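Local coordinates for phosphate-binding protein (Unidentified prokaryotic organism, PDB 3W9V), which binds phosphate and, as a secreted member of the PstS family, probably takes part in phosphate transport, at residues Gln11-Thr16 with Pro87-Ser92; Ala254-Val259 with Pro275-Thr280; Val258-Ala263 with Gly284-Pro289. The protein carries 1 engineered substitution. All blocks are in the same frame, centred on the assembly; numbering follows the deposited sequence.

How the contacts relate
Contact 1 closes early in the chain, joining helix 11-14 to strand 83-92, the outermost strand at one end of a five-stranded mixed sheet. Contacts 2 and 3 come later: contact 2 starts on helix 253-257 and contact 3 in the loop that follows it; they share Val258 and Val259, and their centres lie about 4 Å apart. Their other segments carry strands 277-278 and 286-287, which pair in parallel. The centre of contact 1 is about 18 Å from that of contact 2 and about 20 Å from that of contact 3, yet Ala90 CB meets Ile256 CD1 at 3.6 Å. Helix 253-257 bridges the mixed sheet and the small parallel one, linking early and late parts of this PBP-type fold.

Contact 1 of 3, residues Gln11-Thr16 with Pro87-Ser92; sequences QKLYLT and PSVATS
Tyr14 and Ser88 meet through their hydroxyls: Tyr14 OH lies 2.7 Å from Ser88 OG in a hydrogen bond whose donor may be either residue. The serine oxygen lies at the edge of the tyrosine ring, in the ring plane, and the bond leaves the phenol oxygen at an angle of about 128° to its bond with CZ. Beside this polar link runs an apolar one, in which Leu13 and Val89 reach toward each other tip to tip, with Leu13 CD2 4.0 Å from Val89 CG1. Leu13 gets there because its CG stands opposite the backbone nitrogen (chi1 172°), which sends the branched end outward from helix 11-14.

A classic beta bulge, in which Ser88 and Val89 both face Thr299 of strand 296-304, is consistent with two successive residues serving the same helix: both side chains leave the backbone toward the helical segment. Further neighbours surround each pair. Ser88 OG has a second hydrogen-bond partner in His323 NE2, Tyr14 meets Tyr27 edge to face, and Ile334 of helix 331-336 touches both Leu13 and Val89.

All four touching residues are buried, so the hydroxyl pair is a buried polar link, with His323 as a further polar partner. With histidine also bonded to the serine oxygen, the chain of groups Tyr14, Ser88 and His323 is consistent with a small cooperative network, in which each bond would polarise the next.

Contact 2 of 3, residues Ala254-Val259 with Pro275-Thr280; sequences AAISVV and PVFGAT
The Phe277 ring receives Ile256 CD1 at its edge, near the ring plane, 4.1 Å from Phe277 CZ. Val259 CG2 comes obliquely to Phe277 CZ at 3.9 Å, so one corner of the ring carries both contacts. The Tyr288 ring also meets that of Phe277, with the two planes inclined at about 25°. This is the packing of a helix end against a short parallel strand pair: helix 253-257 and the loop that follows it lie against strand 277-278, whose partner is strand 286-287, within the PBP-type fold.

Ile256 and Val259 each cross Phe277 at about a right angle, Val259 crosses Pro275 likewise, and no hydrogen bond joins the two segments; the association is entirely apolar. Phe277 takes part although its side chain leaves the backbone to one side of the 254-259 segment, because its CG lies beside its own backbone nitrogen (chi1 -72°) and the ring then stretches across to the isoleucine and valine. Leu296 of strand 296-304 touches Ile256 and Phe277 alike, extending the hydrophobic layer toward the larger mixed sheet.

The backbone of the valine is held separately. Val259 N bonds to Ile256 O at 3.1 Å, and Val259 O accepts from Trp346 NE1. These two bonds fix the turn from which the valine branches diverge. One methyl, CG2, is committed to the phenylalanine, while the other goes to the proline: Val259 CG1 rests against Pro275 CG at 3.6 Å and against Pro275 CB at 3.7 Å.

Contact 3 of 3, residues Val258-Ala263 with Gly284-Pro289; sequences VVPLPA and GVVAYP
Val286 meets Val259 and Pro260 in a contact made wholly of aliphatic carbon. Its CB, the first atom of the side chain, points from strand 286-287 toward the 258-263 segment, and from there two methyls divide the work. CG2, anti to the carbonyl carbon of its own residue, is the one that crosses the interface: Val286 CG2 lies 3.8 Å from Pro260 CD and 4.2 Å from Val259 CG1. CG1, anti to the backbone nitrogen (chi1 -175°), turns instead toward the aromatic ring of the adjacent strand, with Val286 CG1 3.7 Å from Phe277 CE1. A single valine therefore ties the loop to the side chain of the neighbouring strand.

The two partners approach differently. Val286 and Pro260 slide past each other in opposite directions, so the methyl lies alongside the proline ring at its CD corner. Val259 crosses Val286 at about a right angle, presenting CG1. This inner end of the contact is buried, whereas Pro260 is exposed, so the interface runs from the protein interior to its surface.

Neither partner bonds to the other through its backbone. Val286 is secured by main-chain hydrogen bonds to Val276 and Gly278, and on the loop side Val259 O and Pro262 O accept from Trp346 NE1 and Arg267 NE. Leu261 packs on helix 344-354, so the loop is anchored by side chains on that helix as well. From Val259 to Pro262 the backbone keeps phi near -65° while psi varies from 125° upward: an extended, proline-containing segment of polyproline-II-like shape, laid beside a two-stranded parallel sheet.

Contact 1 of 3, residues Gln11-Thr16 with Pro87-Ser92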
ATOM      1  N   GLN A  11       2.863  -8.745   1.359  1.00  6.16           N
ATOM      2  CA  GLN A  11       3.519  -9.994   0.991  0.50  2.90           C
ATOM      3  C   GLN A  11       3.083 -11.194   1.831  1.00  7.11           C
ATOM      4  O   GLN A  11       2.971 -12.298   1.311  1.00  7.01           O
ATOM      5  CB  GLN A  11       5.041  -9.845   0.982  1.00  9.34           C
ATOM      6  CG  GLN A  11       5.722  -9.892   2.325  1.00 10.95           C
ATOM      7  CD  GLN A  11       7.233  -9.874   2.185  1.00 11.54           C
ATOM      8  OE1 GLN A  11       7.780  -9.184   1.323  1.00 13.79           O
ATOM      9  NE2 GLN A  11       7.916 -10.644   3.023  1.00 18.84           N
ATOM     10  N   LYS A  12       2.823 -10.993   3.117  1.00  7.24           N
ATOM     11  CA  LYS A  12       2.418 -12.122   3.946  1.00  7.50           C
ATOM     12  C   LYS A  12       1.001 -12.580   3.608  1.00  6.77           C
ATOM     13  O   LYS A  12       0.675 -13.760   3.749  1.00  7.87           O
ATOM     14  CB  LYS A  12       2.578 -11.798   5.427  1.00  8.04           C
ATOM     15  CG  LYS A  12       4.024 -11.500   5.790  1.00 11.49           C
ATOM     16  CD  LYS A  12       4.268 -11.494   7.285  1.00 14.26           C
ATOM     17  CE  LYS A  12       3.621 -10.294   7.929  1.00 13.32           C
ATOM     18  NZ  LYS A  12       3.793 -10.313   9.407  1.00 17.06           N
ATOM     19  N   LEU A  13       0.167 -11.657   3.143  1.00  7.05           N
ATOM     20  CA  LEU A  13      -1.134 -12.044   2.625  1.00  7.77           C
ATOM     21  C   LEU A  13      -0.982 -12.936   1.390  1.00  6.04           C
ATOM     22  O   LEU A  13      -1.564 -14.022   1.327  1.00  6.90           O
ATOM     23  CB  LEU A  13      -1.987 -10.812   2.313  1.00  7.29           C
ATOM     24  CG  LEU A  13      -3.304 -11.088   1.581  1.00  7.70           C
ATOM     25  CD1 LEU A  13      -4.270 -11.930   2.411  1.00  9.11           C
ATOM     26  CD2 LEU A  13      -3.955  -9.776   1.151  1.00  8.73           C
ATOM     27  N   TYR A  14      -0.180 -12.494   0.425  1.00  6.23           N
ATOM     28  CA  TYR A  14      -0.040 -13.252  -0.814  1.00  6.76           C
ATOM     29  C   TYR A  14       0.700 -14.574  -0.623  1.00  6.11           C
ATOM     30  O   TYR A  14       0.547 -15.477  -1.433  1.00  7.37           O
ATOM     31  CB  TYR A  14       0.621 -12.412  -1.908  1.00  6.76           C
ATOM     32  CG  TYR A  14      -0.143 -11.146  -2.249  1.00  6.31           C
ATOM     33  CD1 TYR A  14      -1.533 -11.094  -2.173  1.00  8.10           C
ATOM     34  CD2 TYR A  14       0.530  -9.998  -2.627  1.00  6.10           C
ATOM     35  CE1 TYR A  14      -2.221  -9.923  -2.479  1.00  7.57           C
ATOM     36  CE2 TYR A  14      -0.149  -8.836  -2.942  1.00  6.82           C
ATOM     37  CZ  TYR A  14      -1.523  -8.796  -2.860  1.00  6.60           C
ATOM     38  OH  TYR A  14      -2.220  -7.639  -3.148  1.00  7.21           O
ATOM     39  N   LEU A  15       1.477 -14.679   0.452  1.00  6.02           N
ATOM     40  CA  LEU A  15       2.161 -15.923   0.804  1.00  7.28           C
ATOM     41  C   LEU A  15       1.288 -16.890   1.602  1.00  7.14           C
ATOM     42  O   LEU A  15       1.673 -18.039   1.817  1.00  8.56           O
ATOM     43  CB  LEU A  15       3.438 -15.628   1.584  1.00  6.97           C
ATOM     44  CG  LEU A  15       4.606 -15.066   0.784  1.00  8.46           C
ATOM     45  CD1 LEU A  15       5.703 -14.576   1.720  1.00 11.73           C
ATOM     46  CD2 LEU A  15       5.140 -16.117  -0.167  1.00 10.69           C
ATOM     47  N   THR A  16       0.119 -16.443   2.045  1.00  7.53           N
ATOM     48  CA  THR A  16      -0.786 -17.313   2.787  1.00  8.05           C
ATOM     49  C   THR A  16      -1.354 -18.375   1.853  1.00  7.41           C
ATOM     50  O   THR A  16      -1.831 -18.046   0.769  1.00  8.13           O
ATOM     51  CB  THR A  16      -1.941 -16.491   3.386  1.00  8.55           C
ATOM     52  OG1 THR A  16      -1.417 -15.577   4.356  1.00  9.61           O
ATOM     53  CG2 THR A  16      -2.961 -17.388   4.055  1.00 10.81           C
ATOM     54  N   PRO A  87      -7.217  -2.143  -7.485  0.50  5.75           N
ATOM     55  CA  PRO A  87      -6.959  -2.316  -6.057  0.50  6.05           C
ATOM     56  C   PRO A  87      -7.083  -3.786  -5.689  0.50  5.61           C
ATOM     57  O   PRO A  87      -7.894  -4.515  -6.275  0.50  6.01           O
ATOM     58  CB  PRO A  87      -8.088  -1.519  -5.402  0.50  6.66           C
ATOM     59  CG  PRO A  87      -9.195  -1.570  -6.399  0.50 10.40           C
ATOM     60  CD  PRO A  87      -8.518  -1.499  -7.738  0.50  6.51           C
ATOM     61  N   SER A  88      -6.280  -4.201  -4.718  1.00  5.81           N
ATOM     62  CA  SER A  88      -6.319  -5.549  -4.193  1.00  6.20           C
ATOM     63  C   SER A  88      -7.054  -5.561  -2.856  1.00  5.55           C
ATOM     64  O   SER A  88      -8.048  -6.276  -2.679  1.00  6.75           O
ATOM     65  CB  SER A  88      -4.887  -6.043  -3.997  1.00  6.19           C
ATOM     66  OG  SER A  88      -4.907  -7.346  -3.443  1.00  6.15           O
ATOM     67  N   VAL A  89      -6.531  -4.791  -1.901  1.00  6.07           N
ATOM     68  CA  VAL A  89      -7.151  -4.611  -0.591  1.00  6.35           C
ATOM     69  C   VAL A  89      -6.897  -3.175  -0.147  1.00  5.97           C
ATOM     70  O   VAL A  89      -6.061  -2.472  -0.723  1.00  6.37           O
ATOM     71  CB  VAL A  89      -6.585  -5.588   0.488  1.00  7.22           C
ATOM     72  CG1 VAL A  89      -6.689  -7.037   0.030  1.00  7.70           C
ATOM     73  CG2 VAL A  89      -5.150  -5.257   0.828  1.00  7.49           C
ATOM     74  N   ALA A  90      -7.625  -2.740   0.878  1.00  6.75           N
ATOM     75  CA  ALA A  90      -7.343  -1.463   1.509  1.00  6.79           C
ATOM     76  C   ALA A  90      -6.547  -1.689   2.781  1.00  6.39           C
ATOM     77  O   ALA A  90      -6.533  -2.794   3.343  1.00  7.23           O
ATOM     78  CB  ALA A  90      -8.623  -0.700   1.788  1.00  8.27           C
ATOM     79  N   THR A  91      -5.870  -0.634   3.223  1.00  7.68           N
ATOM     80  CA  THR A  91      -4.962  -0.752   4.343  1.00  7.46           C
ATOM     81  C   THR A  91      -4.830   0.553   5.109  1.00  7.47           C
ATOM     82  O   THR A  91      -4.948   1.646   4.550  1.00  7.67           O
ATOM     83  CB  THR A  91      -3.554  -1.212   3.858  1.00  7.36           C
ATOM     84  OG1 THR A  91      -2.727  -1.531   4.982  1.00  7.78           O
ATOM     85  CG2 THR A  91      -2.871  -0.150   3.001  1.00  8.68           C
ATOM     86  N   SER A  92      -4.569   0.425   6.399  1.00  7.36           N
ATOM     87  CA  SER A  92      -4.073   1.547   7.180  1.00  7.69           C
ATOM     88  C   SER A  92      -2.558   1.606   7.033  1.00  7.25           C
ATOM     89  O   SER A  92      -1.932   0.671   6.517  1.00  7.70           O
ATOM     90  CB  SER A  92      -4.438   1.368   8.653  1.00  8.88           C
ATOM     91  OG  SER A  92      -3.938   0.132   9.149  1.00  9.39           O
TER

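Contact 2 of 3, residues Ala254-Val259 with Pro275-Thr280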
ATOM      1  N   ALA A 254     -14.913   1.886   7.455  1.00 13.15           N
ATOM      2  CA  ALA A 254     -16.032   2.772   7.137  1.00 13.06           C
ATOM      3  C   ALA A 254     -15.652   3.768   6.042  1.00 11.47           C
ATOM      4  O   ALA A 254     -16.395   3.974   5.076  1.00 12.44           O
ATOM      5  CB  ALA A 254     -16.525   3.498   8.384  1.00 16.65           C
ATOM      6  N   ALA A 255     -14.474   4.364   6.180  1.00 11.71           N
ATOM      7  CA  ALA A 255     -13.993   5.307   5.187  1.00 10.68           C
ATOM      8  C   ALA A 255     -13.811   4.644   3.817  1.00  9.99           C
ATOM      9  O   ALA A 255     -14.154   5.218   2.783  1.00 10.61           O
ATOM     10  CB  ALA A 255     -12.696   5.945   5.656  1.00 11.73           C
ATOM     11  N   ILE A 256     -13.285   3.425   3.807  1.00  9.84           N
ATOM     12  CA  ILE A 256     -13.072   2.716   2.550  1.00  9.63           C
ATOM     13  C   ILE A 256     -14.398   2.417   1.835  1.00  9.06           C
ATOM     14  O   ILE A 256     -14.494   2.497   0.611  1.00 10.33           O
ATOM     15  CB  ILE A 256     -12.282   1.413   2.785  1.00  8.90           C
ATOM     16  CG1 ILE A 256     -10.869   1.737   3.295  1.00  8.63           C
ATOM     17  CG2 ILE A 256     -12.256   0.554   1.521  1.00 10.03           C
ATOM     18  CD1 ILE A 256     -10.022   2.556   2.332  1.00  9.36           C
ATOM     19  N   SER A 257     -15.433   2.105   2.605  1.00 10.51           N
ATOM     20  CA  SER A 257     -16.687   1.631   2.017  1.00 12.18           C
ATOM     21  C   SER A 257     -17.353   2.660   1.102  1.00 13.65           C
ATOM     22  O   SER A 257     -18.090   2.296   0.181  1.00 15.05           O
ATOM     23  CB  SER A 257     -17.658   1.174   3.107  1.00 14.39           C
ATOM     24  OG  SER A 257     -18.198   2.277   3.806  1.00 16.03           O
ATOM     25  N   VAL A 258     -17.077   3.938   1.345  1.00 11.23           N
ATOM     26  CA  VAL A 258     -17.689   5.020   0.568  1.00 12.24           C
ATOM     27  C   VAL A 258     -16.754   5.677  -0.459  1.00 11.66           C
ATOM     28  O   VAL A 258     -17.063   6.743  -0.995  1.00 13.26           O
ATOM     29  CB  VAL A 258     -18.290   6.107   1.485  1.00 14.57           C
ATOM     30  CG1 VAL A 258     -19.354   5.510   2.398  1.00 18.27           C
ATOM     31  CG2 VAL A 258     -17.202   6.786   2.296  1.00 13.78           C
ATOM     32  N   VAL A 259     -15.619   5.048  -0.739  1.00 10.21           N
ATOM     33  CA  VAL A 259     -14.743   5.521  -1.803  1.00  9.36           C
ATOM     34  C   VAL A 259     -15.463   5.336  -3.129  1.00  9.32           C
ATOM     35  O   VAL A 259     -15.906   4.227  -3.435  1.00  9.19           O
ATOM     36  CB  VAL A 259     -13.416   4.736  -1.812  1.00  9.60           C
ATOM     37  CG1 VAL A 259     -12.632   5.004  -3.089  1.00 10.32           C
ATOM     38  CG2 VAL A 259     -12.594   5.083  -0.576  1.00  9.71           C
ATOM     39  N   PRO A 275      -7.888   4.652  -6.366  1.00  7.59           N
ATOM     40  CA  PRO A 275      -8.212   5.924  -5.718  1.00  8.48           C
ATOM     41  C   PRO A 275      -7.044   6.400  -4.890  1.00  7.59           C
ATOM     42  O   PRO A 275      -6.354   5.581  -4.276  1.00 11.52           O
ATOM     43  CB  PRO A 275      -9.367   5.565  -4.780  1.00 10.39           C
ATOM     44  CG  PRO A 275      -9.893   4.263  -5.285  1.00 11.85           C
ATOM     45  CD  PRO A 275      -8.712   3.546  -5.856  1.00  8.94           C
ATOM     46  N   VAL A 276      -6.839   7.708  -4.856  1.00  9.60           N
ATOM     47  CA  VAL A 276      -5.885   8.282  -3.930  1.00 12.79           C
ATOM     48  C   VAL A 276      -6.590   9.262  -3.023  1.00 10.32           C
ATOM     49  O   VAL A 276      -7.543   9.940  -3.413  1.00 14.11           O
ATOM     50  CB  VAL A 276      -4.712   8.979  -4.635  1.00 14.97           C
ATOM     51  CG1 VAL A 276      -3.885   7.965  -5.385  1.00 17.29           C
ATOM     52  CG2 VAL A 276      -5.220  10.067  -5.567  1.00 19.68           C
ATOM     53  N   PHE A 277      -6.118   9.309  -1.790  1.00 11.56           N
ATOM     54  CA  PHE A 277      -6.668  10.227  -0.823  1.00 10.22           C
ATOM     55  C   PHE A 277      -5.951  11.572  -0.879  1.00  8.35           C
ATOM     56  O   PHE A 277      -4.835  11.678  -1.396  1.00 10.60           O
ATOM     57  CB  PHE A 277      -6.606   9.604   0.565  1.00 11.01           C
ATOM     58  CG  PHE A 277      -7.584   8.482   0.769  1.00  9.71           C
ATOM     59  CD1 PHE A 277      -8.853   8.750   1.247  1.00 11.12           C
ATOM     60  CD2 PHE A 277      -7.246   7.169   0.479  1.00 10.39           C
ATOM     61  CE1 PHE A 277      -9.769   7.734   1.440  1.00 12.68           C
ATOM     62  CE2 PHE A 277      -8.167   6.141   0.668  1.00 11.67           C
ATOM     63  CZ  PHE A 277      -9.425   6.426   1.150  1.00 11.60           C
ATOM     64  N   GLY A 278      -6.612  12.607  -0.381  1.00  8.90           N
ATOM     65  CA  GLY A 278      -6.047  13.941  -0.388  1.00  9.82           C
ATOM     66  C   GLY A 278      -6.753  14.829   0.611  1.00 11.23           C
ATOM     67  O   GLY A 278      -7.623  14.379   1.346  1.00 11.53           O
ATOM     68  N   ALA A 279      -6.372  16.102   0.635  1.00 15.57           N
ATOM     69  CA  ALA A 279      -6.895  17.038   1.625  1.00 20.91           C
ATOM     70  C   ALA A 279      -8.403  17.210   1.500  1.00 22.96           C
ATOM     71  O   ALA A 279      -9.126  17.213   2.500  1.00 26.11           O
ATOM     72  CB  ALA A 279      -6.194  18.384   1.502  1.00 24.74           C
ATOM     73  N   THR A 280      -8.879  17.339   0.267  1.00 19.97           N
ATOM     74  CA  THR A 280     -10.297  17.560   0.027  1.00 25.60           C
ATOM     75  C   THR A 280     -10.807  16.690  -1.117  1.00 23.77           C
ATOM     76  O   THR A 280     -10.044  16.302  -2.001  1.00 22.18           O
ATOM     77  CB  THR A 280     -10.592  19.039  -0.287  1.00 32.00           C
ATOM     78  OG1 THR A 280     -11.998  19.219  -0.487  1.00 44.52           O
ATOM     79  CG2 THR A 280      -9.844  19.480  -1.536  1.00 31.14           C
TER

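Contact 3 of 3, residues Val258-Ala263 with Gly284-Pro289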
ATOM      1  N   VAL A 258     -17.077   3.938   1.345  1.00 11.23           N
ATOM      2  CA  VAL A 258     -17.689   5.020   0.568  1.00 12.24           C
ATOM      3  C   VAL A 258     -16.754   5.677  -0.459  1.00 11.66           C
ATOM      4  O   VAL A 258     -17.063   6.743  -0.995  1.00 13.26           O
ATOM      5  CB  VAL A 258     -18.290   6.107   1.485  1.00 14.57           C
ATOM      6  CG1 VAL A 258     -19.354   5.510   2.398  1.00 18.27           C
ATOM      7  CG2 VAL A 258     -17.202   6.786   2.296  1.00 13.78           C
ATOM      8  N   VAL A 259     -15.619   5.048  -0.739  1.00 10.21           N
ATOM      9  CA  VAL A 259     -14.743   5.521  -1.803  1.00  9.36           C
ATOM     10  C   VAL A 259     -15.463   5.336  -3.129  1.00  9.32           C
ATOM     11  O   VAL A 259     -15.906   4.227  -3.435  1.00  9.19           O
ATOM     12  CB  VAL A 259     -13.416   4.736  -1.812  1.00  9.60           C
ATOM     13  CG1 VAL A 259     -12.632   5.004  -3.089  1.00 10.32           C
ATOM     14  CG2 VAL A 259     -12.594   5.083  -0.576  1.00  9.71           C
ATOM     15  N   PRO A 260     -15.600   6.417  -3.917  1.00  9.32           N
ATOM     16  CA  PRO A 260     -16.352   6.292  -5.173  1.00  8.61           C
ATOM     17  C   PRO A 260     -15.713   5.315  -6.156  1.00  8.43           C
ATOM     18  O   PRO A 260     -14.489   5.181  -6.195  1.00  9.28           O
ATOM     19  CB  PRO A 260     -16.318   7.713  -5.747  1.00 13.65           C
ATOM     20  CG  PRO A 260     -16.107   8.596  -4.560  1.00 15.67           C
ATOM     21  CD  PRO A 260     -15.210   7.813  -3.642  1.00 10.95           C
ATOM     22  N   LEU A 261     -16.541   4.659  -6.964  1.00  8.26           N
ATOM     23  CA  LEU A 261     -16.052   3.771  -8.013  1.00  8.55           C
ATOM     24  C   LEU A 261     -15.296   4.550  -9.083  1.00  7.83           C
ATOM     25  O   LEU A 261     -15.519   5.748  -9.256  1.00  8.18           O
ATOM     26  CB  LEU A 261     -17.219   3.024  -8.658  1.00  9.36           C
ATOM     27  CG  LEU A 261     -17.929   2.019  -7.756  1.00 10.03           C
ATOM     28  CD1 LEU A 261     -19.115   1.401  -8.472  1.00 12.50           C
ATOM     29  CD2 LEU A 261     -16.957   0.935  -7.300  1.00  9.68           C
ATOM     30  N   PRO A 262     -14.401   3.871  -9.817  1.00  7.55           N
ATOM     31  CA  PRO A 262     -13.719   4.554 -10.920  1.00  8.03           C
ATOM     32  C   PRO A 262     -14.733   5.007 -11.969  1.00  7.50           C
ATOM     33  O   PRO A 262     -15.685   4.285 -12.257  1.00  8.63           O
ATOM     34  CB  PRO A 262     -12.815   3.464 -11.503  1.00  9.52           C
ATOM     35  CG  PRO A 262     -12.677   2.442 -10.418  1.00  9.82           C
ATOM     36  CD  PRO A 262     -13.996   2.461  -9.708  1.00  8.92           C
ATOM     37  N   ALA A 263     -14.538   6.195 -12.521  1.00  8.30           N
ATOM     38  CA  ALA A 263     -15.478   6.734 -13.500  1.00  7.70           C
ATOM     39  C   ALA A 263     -15.701   5.777 -14.666  1.00  8.41           C
ATOM     40  O   ALA A 263     -14.765   5.441 -15.387  1.00  7.74           O
ATOM     41  CB  ALA A 263     -14.996   8.077 -14.008  1.00  9.19           C
ATOM     42  N   GLY A 284     -11.739  13.345  -8.551  1.00 25.55           N
ATOM     43  CA  GLY A 284     -11.297  11.967  -8.439  1.00 24.67           C
ATOM     44  C   GLY A 284     -10.588  11.673  -7.131  1.00 23.75           C
ATOM     45  O   GLY A 284     -10.489  10.518  -6.714  1.00 28.13           O
ATOM     46  N   VAL A 285     -10.087  12.717  -6.481  1.00 17.58           N
ATOM     47  CA  VAL A 285      -9.419  12.561  -5.194  1.00 19.41           C
ATOM     48  C   VAL A 285     -10.439  12.417  -4.062  1.00 20.14           C
ATOM     49  O   VAL A 285     -11.455  13.121  -4.036  1.00 20.62           O
ATOM     50  CB  VAL A 285      -8.472  13.742  -4.912  1.00 18.55           C
ATOM     51  CG1 VAL A 285      -7.803  13.589  -3.557  1.00 14.57           C
ATOM     52  CG2 VAL A 285      -7.426  13.847  -6.011  1.00 23.26           C
ATOM     53  N   VAL A 286     -10.163  11.497  -3.139  1.00 15.16           N
ATOM     54  CA  VAL A 286     -11.034  11.255  -1.991  1.00 14.95           C
ATOM     55  C   VAL A 286     -10.438  11.888  -0.733  1.00 11.97           C
ATOM     56  O   VAL A 286      -9.270  11.664  -0.415  1.00 11.26           O
ATOM     57  CB  VAL A 286     -11.219   9.745  -1.744  1.00 17.43           C
ATOM     58  CG1 VAL A 286     -12.214   9.503  -0.618  1.00 16.99           C
ATOM     59  CG2 VAL A 286     -11.673   9.055  -3.021  1.00 21.10           C
ATOM     60  N   ALA A 287     -11.225  12.672  -0.009  1.00 14.06           N
ATOM     61  CA  ALA A 287     -10.701  13.321   1.188  1.00 12.42           C
ATOM     62  C   ALA A 287     -10.315  12.301   2.254  1.00 11.37           C
ATOM     63  O   ALA A 287     -11.054  11.347   2.498  1.00 12.60           O
ATOM     64  CB  ALA A 287     -11.714  14.308   1.752  1.00 15.91           C
ATOM     65  N   TYR A 288      -9.157  12.498   2.884  1.00 11.14           N
ATOM     66  CA  TYR A 288      -8.817  11.713   4.066  1.00 10.92           C
ATOM     67  C   TYR A 288      -9.949  11.874   5.077  1.00 10.80           C
ATOM     68  O   TYR A 288     -10.500  12.965   5.234  1.00 12.37           O
ATOM     69  CB  TYR A 288      -7.468  12.133   4.665  1.00 11.08           C
ATOM     70  CG  TYR A 288      -6.278  11.570   3.915  1.00  8.81           C
ATOM     71  CD1 TYR A 288      -5.926  10.230   4.029  1.00  9.64           C
ATOM     72  CD2 TYR A 288      -5.512  12.379   3.082  1.00  9.08           C
ATOM     73  CE1 TYR A 288      -4.842   9.712   3.332  1.00  8.93           C
ATOM     74  CE2 TYR A 288      -4.427  11.873   2.384  1.00  7.93           C
ATOM     75  CZ  TYR A 288      -4.098  10.542   2.507  1.00  7.50           C
ATOM     76  OH  TYR A 288      -3.028  10.058   1.790  1.00  7.88           O
ATOM     77  N   PRO A 289     -10.324  10.782   5.749  1.00 10.02           N
ATOM     78  CA  PRO A 289     -11.505  10.798   6.622  1.00 12.45           C
ATOM     79  C   PRO A 289     -11.302  11.591   7.906  1.00 10.33           C
ATOM     80  O   PRO A 289     -10.216  11.586   8.481  1.00 12.45           O
ATOM     81  CB  PRO A 289     -11.698   9.320   6.958  1.00 12.91           C
ATOM     82  CG  PRO A 289     -10.327   8.735   6.852  1.00 11.69           C
ATOM     83  CD  PRO A 289      -9.698   9.451   5.693  1.00 10.66           C
TER